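Local coordinates for protein glycoside hydrolase family 31 (Trueperella pyogenes, PDB 5I0F) that degrades cycloalternan, probably by hydrolysis of this cyclic glucan, as a family 31 glycoside hydrolase that works through a covalent intermediate, at residues A[148-153]-A[164-169]; A[176-181]-A[190-195]; A[214-219]-A[226-231]; A[236-241]-A[248-253]. One frame throughout, in Å; residues are numbered along the deposited sequence.

How the contacts relate
The four contacts follow one another along the chain without overlap and lie in two facing sheets, consistent with the beta-sandwich that precedes the catalytic barrel in family 31 enzymes. Contacts 1 and 4 are antiparallel hairpins of the same six-stranded sheet, their centres about 10 Å apart, with strands 160-168 and 247-253 side by side. Contact 3 is a hairpin of the five-stranded sheet, and its centre lies about 12 Å from that of contact 4, with apolar side chains between. Contact 2 joins the two sheets where their edge strands 174-179 and 191-194 meet. Sandwich and barrel are further connected by the calcium ion at the end of contact 4.

Contact 1. Residues A[148-153]-A[164-169]; sequences PDSPLW and KFALRI
L152 and K164 form an antiparallel hydrogen-bonded pair: L152 N gives to K164 O at 2.8 Å and K164 N returns a bond to L152 O, each donor lying in the plane of the carbonyl it meets. P151 CA lies 3.2 Å from K164 O and adds a CA-H...O contact; proline, lacking an N-H, sits where no backbone donor is used toward 164-169. One residue earlier a side chain does the work of the backbone. S150 holds OG between its own N and carbonyl carbon (chi1 74°), where it accepts A166 N at 2.9 Å and gives its proton to I147 O. A166 is small enough for its CB to rest 4.0 Å from S150 CB. L152 and K164 slant across each other on one face, CD1 of the leucine meeting CE of the lysine at 3.8 Å, while the lysine's extended chain carries its charge to the ring of W131. On the other face F165 sets its CB near P151 CG and sends its ring to I139 of strand 138-141, in the facing sheet. Strand 160-168 lies between 152-155 and 247-253, bonding to the latter through F165 with I250 and L167 with I248.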
loop_
_atom_site.group_PDB
_atom_site.type_symbol
_atom_site.label_atom_id
_atom_site.label_comp_id
_atom_site.label_asym_id
_atom_site.label_seq_id
_atom_site.Cartn_x
_atom_site.Cartn_y
_atom_site.Cartn_z
ATOM N N PRO A 148 27.412 18.292 6.824
ATOM C CA PRO A 148 28.073 17.547 7.909
ATOM C C PRO A 148 27.786 18.001 9.346
ATOM O O PRO A 148 27.845 17.174 10.245
ATOM C CB PRO A 148 29.569 17.642 7.576
ATOM C CG PRO A 148 29.709 18.747 6.595
ATOM C CD PRO A 148 28.383 18.960 5.930
ATOM N N ASP A 149 27.469 19.270 9.576
ATOM C CA ASP A 149 27.102 19.709 10.949
ATOM C C ASP A 149 25.589 19.569 11.272
ATOM O O ASP A 149 25.140 19.977 12.348
ATOM C CB ASP A 149 27.610 21.134 11.246
ATOM C CG ASP A 149 26.846 22.227 10.478
ATOM O OD1 ASP A 149 25.929 21.923 9.668
ATOM O OD2 ASP A 149 27.166 23.419 10.690
ATOM N N SER A 150 24.822 18.981 10.356
ATOM C CA SER A 150 23.367 18.872 10.518
ATOM C C SER A 150 22.859 17.797 11.500
ATOM O O SER A 150 21.810 17.991 12.088
ATOM C CB SER A 150 22.703 18.712 9.138
ATOM O OG SER A 150 22.900 17.415 8.583
ATOM N N PRO A 151 23.594 16.686 11.722
ATOM C CA PRO A 151 23.003 15.647 12.586
ATOM C C PRO A 151 22.631 16.065 14.015
ATOM O O PRO A 151 23.452 16.621 14.741
ATOM C CB PRO A 151 24.069 14.547 12.613
ATOM C CG PRO A 151 24.833 14.729 11.353
ATOM C CD PRO A 151 24.867 16.222 11.132
ATOM N N LEU A 152 21.385 15.828 14.393
ATOM C CA LEU A 152 20.922 15.966 15.777
ATOM C C LEU A 152 20.322 14.638 16.254
ATOM O O LEU A 152 19.496 14.044 15.551
ATOM C CB LEU A 152 19.872 17.064 15.862
ATOM C CG LEU A 152 20.359 18.512 15.706
ATOM C CD1 LEU A 152 19.171 19.458 15.579
ATOM C CD2 LEU A 152 21.241 18.912 16.871
ATOM N N TRP A 153 20.703 14.203 17.456
ATOM C CA TRP A 153 20.345 12.864 17.982
ATOM C C TRP A 153 19.418 13.048 19.168
ATOM O O TRP A 153 19.727 13.837 20.063
ATOM C CB TRP A 153 21.614 12.101 18.392
ATOM C CG TRP A 153 22.609 11.973 17.270
ATOM C CD1 TRP A 153 23.593 12.855 16.943
ATOM C CD2 TRP A 153 22.690 10.904 16.322
ATOM N NE1 TRP A 153 24.295 12.401 15.840
ATOM C CE2 TRP A 153 23.765 11.198 15.447
ATOM C CE3 TRP A 153 21.981 9.698 16.147
ATOM C CZ2 TRP A 153 24.127 10.353 14.387
ATOM C CZ3 TRP A 153 22.335 8.860 15.096
ATOM C CH2 TRP A 153 23.414 9.195 14.221
ATOM N N LYS A 164 17.983 13.314 13.225
ATOM C CA LYS A 164 17.681 14.083 12.032
ATOM C C LYS A 164 18.921 14.715 11.436
ATOM O O LYS A 164 19.896 15.008 12.132
ATOM C CB LYS A 164 16.557 15.097 12.252
ATOM C CG LYS A 164 16.824 16.162 13.262
ATOM C CD LYS A 164 15.510 16.757 13.772
ATOM C CE LYS A 164 15.825 17.835 14.802
ATOM N NZ LYS A 164 14.613 18.546 15.273
ATOM N N PHE A 165 18.880 14.880 10.128
ATOM C CA PHE A 165 20.000 15.444 9.378
ATOM C C PHE A 165 19.470 16.022 8.067
ATOM O O PHE A 165 18.284 15.867 7.758
ATOM C CB PHE A 165 21.104 14.391 9.170
ATOM C CG PHE A 165 20.689 13.222 8.340
ATOM C CD1 PHE A 165 20.101 12.103 8.928
ATOM C CD2 PHE A 165 20.864 13.242 6.959
ATOM C CE1 PHE A 165 19.715 11.015 8.146
ATOM C CE2 PHE A 165 20.474 12.166 6.175
ATOM C CZ PHE A 165 19.902 11.046 6.772
ATOM N N ALA A 166 20.331 16.709 7.327
ATOM C CA ALA A 166 19.907 17.431 6.131
ATOM C C ALA A 166 20.781 17.152 4.934
ATOM O O ALA A 166 21.984 16.858 5.060
ATOM C CB ALA A 166 19.859 18.921 6.396
ATOM N N LEU A 167 20.146 17.253 3.765
ATOM C CA LEU A 167 20.821 17.241 2.480
ATOM C C LEU A 167 20.521 18.532 1.723
ATOM O O LEU A 167 19.389 19.059 1.760
ATOM C CB LEU A 167 20.342 16.065 1.633
ATOM C CG LEU A 167 20.332 14.684 2.270
ATOM C CD1 LEU A 167 19.794 13.703 1.241
ATOM C CD2 LEU A 167 21.724 14.278 2.706
ATOM N N ARG A 168 21.524 19.022 0.992
ATOM C CA ARG A 168 21.376 20.225 0.193
ATOM C C ARG A 168 20.627 19.944 -1.129
ATOM O O ARG A 168 20.921 18.969 -1.809
ATOM C CB ARG A 168 22.760 20.808 -0.101
ATOM C CG ARG A 168 22.728 22.192 -0.739
ATOM C CD ARG A 168 24.100 22.862 -0.703
ATOM N NE ARG A 168 25.051 22.092 -1.485
ATOM C CZ ARG A 168 25.145 22.101 -2.819
ATOM N NH1 ARG A 168 26.064 21.334 -3.400
ATOM N NH2 ARG A 168 24.362 22.880 -3.587
ATOM N N ILE A 169 19.694 20.822 -1.491
ATOM C CA ILE A 169 19.004 20.779 -2.792
ATOM C C ILE A 169 19.184 22.135 -3.451
ATOM O O ILE A 169 19.203 23.151 -2.765
ATOM C CB ILE A 169 17.503 20.384 -2.645
ATOM C CG1 ILE A 169 16.788 20.307 -3.986
ATOM C CG2 ILE A 169 16.732 21.338 -1.728
ATOM C CD1 ILE A 169 15.449 19.569 -3.920
#

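Contact 2. Residues A[176-181]-A[190-195]; sequences VGFGER and LRLDSV
F178, at the corner where edge strand 174-179 of one sandwich sheet turns, and R181 just after it reach to L192 and D193 on the edge strand of the other sheet. No backbone pairing joins the two segments; the R181 side chain bonds to carbonyls of both. In this polar part, NE and NH2 of its guanidinium both give to F178 O, NH2 in the carbonyl plane at 2.9 Å and NE from above it, a side-on grip that fixes the rotation of the group. NH2 spends its second proton on D193 O at 2.8 Å, with the donor tilted 27° from that carbonyl plane, and NH1 adds a weak bond to the same oxygen. Arginine suits the place, since its flat array of N-H groups can serve carbonyls of both segments at once. The bend at chi2 (-75°) folds the chain back toward F178. D193 turns its carboxylate to R235 and Y13. The apolar part centres on a methyl group: L192 CD1 sits over the middle of the guanidinium, 3.6 Å from R181 CZ, and also touches F178 CG at 3.7 Å. The F178 ring goes on to meet Y238. Water 1 completes the joint, accepting from R181 NH1 and from D193 N, each at 3.0 Å.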
loop_
_atom_site.group_PDB
_atom_site.type_symbol
_atom_site.label_atom_id
_atom_site.label_comp_id
_atom_site.label_asym_id
_atom_site.label_seq_id
_atom_site.Cartn_x
_atom_site.Cartn_y
_atom_site.Cartn_z
ATOM N N VAL A 176 11.530 13.296 -6.901
ATOM C CA VAL A 176 10.537 12.271 -7.258
ATOM C C VAL A 176 10.906 10.976 -6.571
ATOM O O VAL A 176 12.043 10.516 -6.664
ATOM C CB VAL A 176 10.457 12.064 -8.770
ATOM C CG1 VAL A 176 9.455 10.972 -9.112
ATOM C CG2 VAL A 176 10.084 13.368 -9.454
ATOM N N GLY A 177 9.934 10.399 -5.873
ATOM C CA GLY A 177 10.130 9.131 -5.215
ATOM C C GLY A 177 9.300 8.961 -3.966
ATOM O O GLY A 177 8.138 9.413 -3.880
ATOM N N PHE A 178 9.938 8.326 -2.993
ATOM C CA PHE A 178 9.338 7.908 -1.739
ATOM C C PHE A 178 8.265 6.833 -1.914
ATOM O O PHE A 178 7.383 6.684 -1.052
ATOM C CB PHE A 178 8.808 9.109 -0.958
ATOM C CG PHE A 178 9.824 10.209 -0.777
ATOM C CD1 PHE A 178 10.920 10.024 0.040
ATOM C CD2 PHE A 178 9.665 11.438 -1.401
ATOM C CE1 PHE A 178 11.844 11.021 0.219
ATOM C CE2 PHE A 178 10.585 12.452 -1.203
ATOM C CZ PHE A 178 11.684 12.242 -0.406
ATOM N N GLY A 179 8.381 6.074 -3.012
ATOM C CA GLY A 179 7.468 4.990 -3.331
ATOM C C GLY A 179 6.268 5.479 -4.121
ATOM O O GLY A 179 6.322 6.495 -4.808
ATOM N N GLU A 180 5.172 4.735 -4.016
ATOM C CA GLU A 180 3.935 5.093 -4.725
ATOM C C GLU A 180 3.260 6.270 -3.995
ATOM O O GLU A 180 2.892 6.158 -2.815
ATOM C CB GLU A 180 3.026 3.872 -4.805
ATOM C CG GLU A 180 1.640 4.099 -5.433
ATOM C CD GLU A 180 0.774 2.866 -5.341
ATOM O OE1 GLU A 180 0.813 2.194 -4.266
ATOM O OE2 GLU A 180 0.042 2.554 -6.333
ATOM N N ARG A 181 3.103 7.391 -4.699
ATOM C CA ARG A 181 2.489 8.583 -4.123
ATOM C C ARG A 181 1.328 9.033 -4.986
ATOM O O ARG A 181 1.358 8.891 -6.202
ATOM C CB ARG A 181 3.519 9.717 -3.943
ATOM C CG ARG A 181 4.702 9.353 -3.059
ATOM C CD ARG A 181 4.279 9.331 -1.598
ATOM N NE ARG A 181 5.205 8.594 -0.761
ATOM C CZ ARG A 181 5.183 8.577 0.576
ATOM N NH1 ARG A 181 4.292 9.279 1.275
ATOM N NH2 ARG A 181 6.080 7.846 1.210
ATOM N N LEU A 190 6.754 19.600 0.079
ATOM C CA LEU A 190 5.877 18.796 0.907
ATOM C C LEU A 190 6.631 18.222 2.103
ATOM O O LEU A 190 7.863 18.055 2.056
ATOM C CB LEU A 190 5.275 17.631 0.097
ATOM C CG LEU A 190 4.446 17.963 -1.154
ATOM C CD1 LEU A 190 3.869 16.676 -1.764
ATOM C CD2 LEU A 190 3.351 18.969 -0.839
ATOM N N ARG A 191 5.879 17.953 3.162
ATOM C CA ARG A 191 6.339 17.139 4.276
ATOM C C ARG A 191 5.580 15.815 4.194
ATOM O O ARG A 191 4.356 15.800 4.035
ATOM C CB ARG A 191 6.071 17.798 5.623
ATOM C CG ARG A 191 6.678 19.191 5.766
ATOM C CD ARG A 191 6.359 19.844 7.111
ATOM N NE ARG A 191 6.886 21.212 7.109
ATOM C CZ ARG A 191 6.283 22.300 6.609
ATOM N NH1 ARG A 191 5.053 22.249 6.099
ATOM N NH2 ARG A 191 6.925 23.478 6.637
ATOM N N LEU A 192 6.300 14.717 4.308
ATOM C CA LEU A 192 5.692 13.387 4.205
ATOM C C LEU A 192 6.435 12.388 5.072
ATOM O O LEU A 192 7.323 12.757 5.822
ATOM C CB LEU A 192 5.671 12.950 2.743
ATOM C CG LEU A 192 7.057 12.801 2.122
ATOM C CD1 LEU A 192 7.116 11.565 1.274
ATOM C CD2 LEU A 192 7.457 14.007 1.314
ATOM N N ASP A 193 6.061 11.119 4.995
ATOM C CA ASP A 193 6.789 10.076 5.694
ATOM C C ASP A 193 6.684 8.778 4.902
ATOM O O ASP A 193 5.992 8.737 3.878
ATOM C CB ASP A 193 6.322 9.959 7.183
ATOM C CG ASP A 193 4.925 9.334 7.366
ATOM O OD1 ASP A 193 4.110 9.248 6.420
ATOM O OD2 ASP A 193 4.638 8.899 8.514
ATOM N N SER A 194 7.437 7.773 5.329
ATOM C CA SER A 194 7.440 6.462 4.723
ATOM C C SER A 194 7.173 5.404 5.781
ATOM O O SER A 194 8.107 4.933 6.470
ATOM C CB SER A 194 8.756 6.209 3.968
ATOM O OG SER A 194 8.730 6.982 2.753
ATOM N N VAL A 195 5.884 5.075 5.918
ATOM C CA VAL A 195 5.386 4.029 6.806
ATOM C C VAL A 195 4.261 3.312 6.066
ATOM O O VAL A 195 3.402 3.954 5.463
ATOM C CB VAL A 195 4.932 4.581 8.185
ATOM C CG1 VAL A 195 3.753 5.548 8.094
ATOM C CG2 VAL A 195 4.595 3.442 9.143
HETATM O O HOH W 1 3.355 10.184 3.980
#

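Contact 3. Residues A[214-219]-A[226-231]; sequences PFAQVV and WGFHVE
V218 lies under one face of the W226 indole, its CB 3.7 Å from the centroid of the five-membered ring in a CH-pi contact. The tryptophan's first torsion (chi1 61°) puts CG between the backbone N and the carbonyl carbon and lets the ring lean across the strand boundary, where V218 CG1 meets NE1 and CG2 meets CZ2. F228 leans the same way and brings CZ to 4.0 Å from A216 CB. A small residue beside one ring and a branched one under the other suit rings that cross to the next strand, and F228 continues inward to I248 and I250 of the facing sheet.

Around these groups the backbones run antiparallel. V218 N gives to W226 O at 2.7 Å, and A216 and F228 exchange a pair of bonds. Toward the end of the hairpin, V230 N comes in nearly in line with the P214 carbonyl, 2.9 Å from P214 O, though the N-H...O angle is only 146°. The same oxygen meets the H229 ring edge, in plane, with CD2 3.4 Å away. Glycine fits at 227 because the side-chain position faces A216 O closely and has the F215 ring nearby.

The opposite face, carrying F215, Q217 and H229, turns to helix 273-284, where F280 stacks on F215 and meets H229 edge to face. Polar ends find partners beyond the hairpin: H229 ND1 with N267, and Q217 NE2 with A552 O and V176 O. The chemistry implies a largely buried strand pair, mainly apolar toward the second sheet, with W226 at its partly exposed margin bonded through NE1 to E173, and mixed aromatic and polar toward the helix.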
loop_
_atom_site.group_PDB
_atom_site.type_symbol
_atom_site.label_atom_id
_atom_site.label_comp_id
_atom_site.label_asym_id
_atom_site.label_seq_id
_atom_site.Cartn_x
_atom_site.Cartn_y
_atom_site.Cartn_z
ATOM N N PRO A 214 11.935 4.595 1.546
ATOM C CA PRO A 214 12.784 5.684 2.025
ATOM C C PRO A 214 13.877 6.026 1.007
ATOM O O PRO A 214 15.070 5.928 1.306
ATOM C CB PRO A 214 13.342 5.127 3.329
ATOM C CG PRO A 214 13.462 3.641 3.060
ATOM C CD PRO A 214 12.273 3.314 2.196
ATOM N N PHE A 215 13.443 6.471 -0.164
ATOM C CA PHE A 215 14.307 6.693 -1.333
ATOM C C PHE A 215 13.673 7.756 -2.194
ATOM O O PHE A 215 12.437 7.786 -2.323
ATOM C CB PHE A 215 14.474 5.406 -2.176
ATOM C CG PHE A 215 14.819 5.666 -3.637
ATOM C CD1 PHE A 215 16.127 5.903 -4.024
ATOM C CD2 PHE A 215 13.832 5.691 -4.608
ATOM C CE1 PHE A 215 16.441 6.171 -5.346
ATOM C CE2 PHE A 215 14.139 5.966 -5.940
ATOM C CZ PHE A 215 15.454 6.182 -6.307
ATOM N N ALA A 216 14.501 8.603 -2.798
ATOM C CA ALA A 216 14.049 9.538 -3.839
ATOM C C ALA A 216 15.203 9.925 -4.748
ATOM O O ALA A 216 16.362 9.866 -4.354
ATOM C CB ALA A 216 13.441 10.784 -3.211
ATOM N N GLN A 217 14.869 10.318 -5.967
ATOM C CA GLN A 217 15.843 10.884 -6.891
ATOM C C GLN A 217 15.604 12.378 -6.987
ATOM O O GLN A 217 14.484 12.863 -6.769
ATOM C CB GLN A 217 15.819 10.187 -8.258
ATOM C CG GLN A 217 14.535 10.243 -9.042
ATOM C CD GLN A 217 14.023 8.837 -9.382
ATOM O OE1 GLN A 217 14.556 8.150 -10.259
ATOM N NE2 GLN A 217 12.994 8.402 -8.670
ATOM N N VAL A 218 16.683 13.102 -7.265
ATOM C CA VAL A 218 16.662 14.553 -7.289
ATOM C C VAL A 218 17.233 14.941 -8.634
ATOM O O VAL A 218 18.373 14.596 -8.947
ATOM C CB VAL A 218 17.489 15.153 -6.148
ATOM C CG1 VAL A 218 17.381 16.674 -6.171
ATOM C CG2 VAL A 218 17.066 14.606 -4.780
ATOM N N VAL A 219 16.432 15.630 -9.439
ATOM C CA VAL A 219 16.736 15.815 -10.860
ATOM C C VAL A 219 16.764 17.303 -11.160
ATOM O O VAL A 219 15.823 18.008 -10.818
ATOM C CB VAL A 219 15.688 15.111 -11.754
ATOM C CG1 VAL A 219 16.092 15.188 -13.221
ATOM C CG2 VAL A 219 15.546 13.659 -11.324
ATOM N N TRP A 226 20.825 13.015 -8.903
ATOM C CA TRP A 226 21.402 12.255 -7.807
ATOM C C TRP A 226 20.266 11.643 -6.992
ATOM O O TRP A 226 19.099 11.919 -7.244
ATOM C CB TRP A 226 22.326 13.118 -6.947
ATOM C CG TRP A 226 21.677 14.275 -6.293
ATOM C CD1 TRP A 226 21.386 15.483 -6.864
ATOM C CD2 TRP A 226 21.273 14.370 -4.927
ATOM N NE1 TRP A 226 20.809 16.312 -5.937
ATOM C CE2 TRP A 226 20.722 15.655 -4.741
ATOM C CE3 TRP A 226 21.289 13.482 -3.841
ATOM C CZ2 TRP A 226 20.197 16.073 -3.516
ATOM C CZ3 TRP A 226 20.778 13.913 -2.620
ATOM C CH2 TRP A 226 20.244 15.190 -2.468
ATOM N N GLY A 227 20.584 10.794 -6.038
ATOM C CA GLY A 227 19.508 10.189 -5.244
ATOM C C GLY A 227 20.030 9.684 -3.937
ATOM O O GLY A 227 21.249 9.621 -3.723
ATOM N N PHE A 228 19.102 9.331 -3.061
ATOM C CA PHE A 228 19.457 8.846 -1.743
ATOM C C PHE A 228 18.469 7.798 -1.273
ATOM O O PHE A 228 17.305 7.815 -1.665
ATOM C CB PHE A 228 19.517 9.992 -0.747
ATOM C CG PHE A 228 18.221 10.712 -0.566
ATOM C CD1 PHE A 228 17.864 11.766 -1.427
ATOM C CD2 PHE A 228 17.366 10.381 0.485
ATOM C CE1 PHE A 228 16.663 12.428 -1.272
ATOM C CE2 PHE A 228 16.159 11.048 0.643
ATOM C CZ PHE A 228 15.806 12.072 -0.238
ATOM N N HIS A 229 18.958 6.911 -0.414
ATOM C CA HIS A 229 18.169 5.832 0.140
ATOM C C HIS A 229 18.612 5.648 1.563
ATOM O O HIS A 229 19.754 5.285 1.807
ATOM C CB HIS A 229 18.349 4.556 -0.683
ATOM C CG HIS A 229 17.874 3.303 -0.003
ATOM N ND1 HIS A 229 18.587 2.129 -0.049
ATOM C CD2 HIS A 229 16.771 3.044 0.741
ATOM C CE1 HIS A 229 17.941 1.195 0.621
ATOM N NE2 HIS A 229 16.828 1.722 1.106
ATOM N N VAL A 230 17.717 5.909 2.507
ATOM C CA VAL A 230 18.028 5.660 3.898
ATOM C C VAL A 230 17.843 4.141 4.063
ATOM O O VAL A 230 16.740 3.646 3.913
ATOM C CB VAL A 230 17.110 6.444 4.860
ATOM C CG1 VAL A 230 17.557 6.258 6.312
ATOM C CG2 VAL A 230 17.075 7.928 4.502
ATOM N N GLU A 231 18.928 3.416 4.337
ATOM C CA GLU A 231 18.889 1.949 4.353
ATOM C C GLU A 231 18.363 1.428 5.685
ATOM O O GLU A 231 19.111 1.043 6.576
ATOM C CB GLU A 231 20.245 1.306 3.991
ATOM C CG GLU A 231 20.063 -0.139 3.486
ATOM C CD GLU A 231 21.341 -0.774 2.971
ATOM O OE1 GLU A 231 21.703 -1.857 3.451
ATOM O OE2 GLU A 231 22.007 -0.209 2.100
#

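Contact 4. Residues A[236-241]-A[248-253]; sequences TWYDVA and ILIEVD. With CA (calcium ion), chain K.
The indole of W237 lies edge-on against strand 248-253, beginning from a backbone bond of W237 N to E251 O at 2.9 Å. Its CB lies 4.1 Å from the same E251 O. With CG anti to the carbonyl carbon (chi1 -65°) the indole turns its benzo edge to strand 248-253. CE3 reaches E251 O at 3.5 Å, close to the ring plane, and CZ3, farther out, comes to 4.0 Å from D253 N. On the pyrrole side CD1 packs on D193 CB of the next strand. A broad ring suits this partly exposed face, where its benzo edge meets the backbone of 251-253 and its pyrrole side the D193 side chain.

The opposite face is buried and mostly apolar. Y238 CE1 meets I250 CG2 at 3.9 Å, the two side chains slanting past each other, and T236 lies beside V252. The tyrosine's polar tip is satisfied within its own strand, where Y238 OH gives to T236 OG1 at 2.8 Å. D239 and L249 are a second hydrogen-bonded pair. D239 suits the approach to the turn: its carboxylate accepts from A242 N and T243 OG1 and forms a salt bridge with R191, while V240 centres an inverse gamma turn.

E251 points its carboxylate to R162. At the far end of the strand, D253 binds a calcium ion with both oxygens, OD1 and OD2 each 2.6 Å from the metal. Three waters, L254 O and D486 of helix 485-506 complete its ligands. The arrangement is a beta hairpin in a sandwich sheet whose outgoing strand ends in a calcium site shared with the barrel domain.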
loop_
_atom_site.group_PDB
_atom_site.type_symbol
_atom_site.label_atom_id
_atom_site.label_comp_id
_atom_site.label_asym_id
_atom_site.label_seq_id
_atom_site.Cartn_x
_atom_site.Cartn_y
_atom_site.Cartn_z
ATOM N N THR A 236 10.598 6.713 8.529
ATOM C CA THR A 236 11.355 7.906 8.200
ATOM C C THR A 236 10.397 9.013 7.810
ATOM O O THR A 236 9.295 8.746 7.331
ATOM C CB THR A 236 12.357 7.670 7.049
ATOM O OG1 THR A 236 11.693 7.057 5.938
ATOM C CG2 THR A 236 13.482 6.760 7.498
ATOM N N TRP A 237 10.836 10.249 8.023
ATOM C CA TRP A 237 10.069 11.451 7.704
ATOM C C TRP A 237 10.945 12.383 6.852
ATOM O O TRP A 237 12.196 12.401 6.997
ATOM C CB TRP A 237 9.675 12.181 8.978
ATOM C CG TRP A 237 8.745 11.484 9.925
ATOM C CD1 TRP A 237 7.404 11.715 10.065
ATOM C CD2 TRP A 237 9.089 10.525 10.920
ATOM N NE1 TRP A 237 6.890 10.941 11.070
ATOM C CE2 TRP A 237 7.904 10.200 11.615
ATOM C CE3 TRP A 237 10.295 9.910 11.303
ATOM C CZ2 TRP A 237 7.875 9.276 12.672
ATOM C CZ3 TRP A 237 10.270 8.988 12.358
ATOM C CH2 TRP A 237 9.068 8.685 13.032
ATOM N N TYR A 238 10.289 13.153 5.985
ATOM C CA TYR A 238 10.953 14.012 4.985
ATOM C C TYR A 238 10.264 15.365 4.940
ATOM O O TYR A 238 9.030 15.447 4.759
ATOM C CB TYR A 238 10.949 13.352 3.575
ATOM C CG TYR A 238 11.552 11.976 3.625
ATOM C CD1 TYR A 238 12.932 11.804 3.548
ATOM C CD2 TYR A 238 10.759 10.845 3.831
ATOM C CE1 TYR A 238 13.495 10.544 3.662
ATOM C CE2 TYR A 238 11.314 9.581 3.949
ATOM C CZ TYR A 238 12.681 9.442 3.865
ATOM O OH TYR A 238 13.246 8.212 3.970
ATOM N N ASP A 239 11.052 16.417 5.142
ATOM C CA ASP A 239 10.632 17.797 4.922
ATOM C C ASP A 239 11.408 18.242 3.693
ATOM O O ASP A 239 12.618 18.538 3.768
ATOM C CB ASP A 239 10.965 18.634 6.158
ATOM C CG ASP A 239 10.454 20.051 6.076
ATOM O OD1 ASP A 239 10.584 20.706 5.040
ATOM O OD2 ASP A 239 9.931 20.530 7.083
ATOM N N VAL A 240 10.731 18.221 2.554
ATOM C CA VAL A 240 11.408 18.316 1.273
ATOM C C VAL A 240 11.460 19.783 0.867
ATOM O O VAL A 240 10.727 20.242 -0.016
ATOM C CB VAL A 240 10.767 17.446 0.188
ATOM C CG1 VAL A 240 11.665 17.393 -1.048
ATOM C CG2 VAL A 240 10.523 16.029 0.719
ATOM N N ALA A 241 12.342 20.506 1.539
ATOM C CA ALA A 241 12.514 21.930 1.287
ATOM C C ALA A 241 11.223 22.734 1.488
ATOM O O ALA A 241 10.947 23.678 0.717
ATOM C CB ALA A 241 13.104 22.161 -0.112
ATOM N N ILE A 248 16.567 19.323 2.310
ATOM C CA ILE A 248 15.766 18.124 2.591
ATOM C C ILE A 248 16.138 17.674 4.005
ATOM O O ILE A 248 17.246 17.197 4.237
ATOM C CB ILE A 248 16.035 17.000 1.570
ATOM C CG1 ILE A 248 15.801 17.516 0.140
ATOM C CG2 ILE A 248 15.161 15.795 1.866
ATOM C CD1 ILE A 248 16.017 16.490 -0.949
ATOM N N LEU A 249 15.220 17.848 4.946
ATOM C CA LEU A 249 15.419 17.408 6.320
ATOM C C LEU A 249 14.857 16.003 6.448
ATOM O O LEU A 249 13.700 15.762 6.085
ATOM C CB LEU A 249 14.695 18.329 7.297
ATOM C CG LEU A 249 14.856 19.833 7.080
ATOM C CD1 LEU A 249 14.079 20.605 8.140
ATOM C CD2 LEU A 249 16.319 20.232 7.076
ATOM N N ILE A 250 15.687 15.087 6.943
ATOM C CA ILE A 250 15.353 13.674 7.053
ATOM C C ILE A 250 15.389 13.339 8.527
ATOM O O ILE A 250 16.361 13.670 9.201
ATOM C CB ILE A 250 16.379 12.809 6.287
ATOM C CG1 ILE A 250 16.347 13.186 4.801
ATOM C CG2 ILE A 250 16.076 11.309 6.422
ATOM C CD1 ILE A 250 17.330 12.430 3.945
ATOM N N GLU A 251 14.347 12.679 9.021
ATOM C CA GLU A 251 14.313 12.169 10.385
ATOM C C GLU A 251 14.071 10.655 10.327
ATOM O O GLU A 251 13.254 10.178 9.549
ATOM C CB GLU A 251 13.243 12.895 11.189
ATOM C CG GLU A 251 13.288 12.638 12.682
ATOM C CD GLU A 251 12.580 13.713 13.517
ATOM O OE1 GLU A 251 12.222 13.406 14.680
ATOM O OE2 GLU A 251 12.379 14.851 13.033
ATOM N N VAL A 252 14.799 9.914 11.156
ATOM C CA VAL A 252 14.861 8.472 11.083
ATOM C C VAL A 252 14.612 7.902 12.477
ATOM O O VAL A 252 15.275 8.305 13.457
ATOM C CB VAL A 252 16.256 8.034 10.594
ATOM C CG1 VAL A 252 16.340 6.528 10.455
ATOM C CG2 VAL A 252 16.621 8.732 9.287
ATOM N N ASP A 253 13.666 6.978 12.581
ATOM C CA ASP A 253 13.478 6.202 13.822
ATOM C C ASP A 253 14.659 5.241 13.990
ATOM O O ASP A 253 15.122 4.636 13.011
ATOM C CB ASP A 253 12.141 5.457 13.789
ATOM C CG ASP A 253 11.939 4.546 14.978
ATOM O OD1 ASP A 253 12.182 4.971 16.126
ATOM O OD2 ASP A 253 11.543 3.365 14.782
HETATM CA CA CA K . 12.399 2.567 17.125
HETATM O O HOH W 2 12.559 1.017 19.041
HETATM O O HOH W 3 13.317 4.330 18.706
HETATM O O HOH W 4 10.105 2.842 17.451
#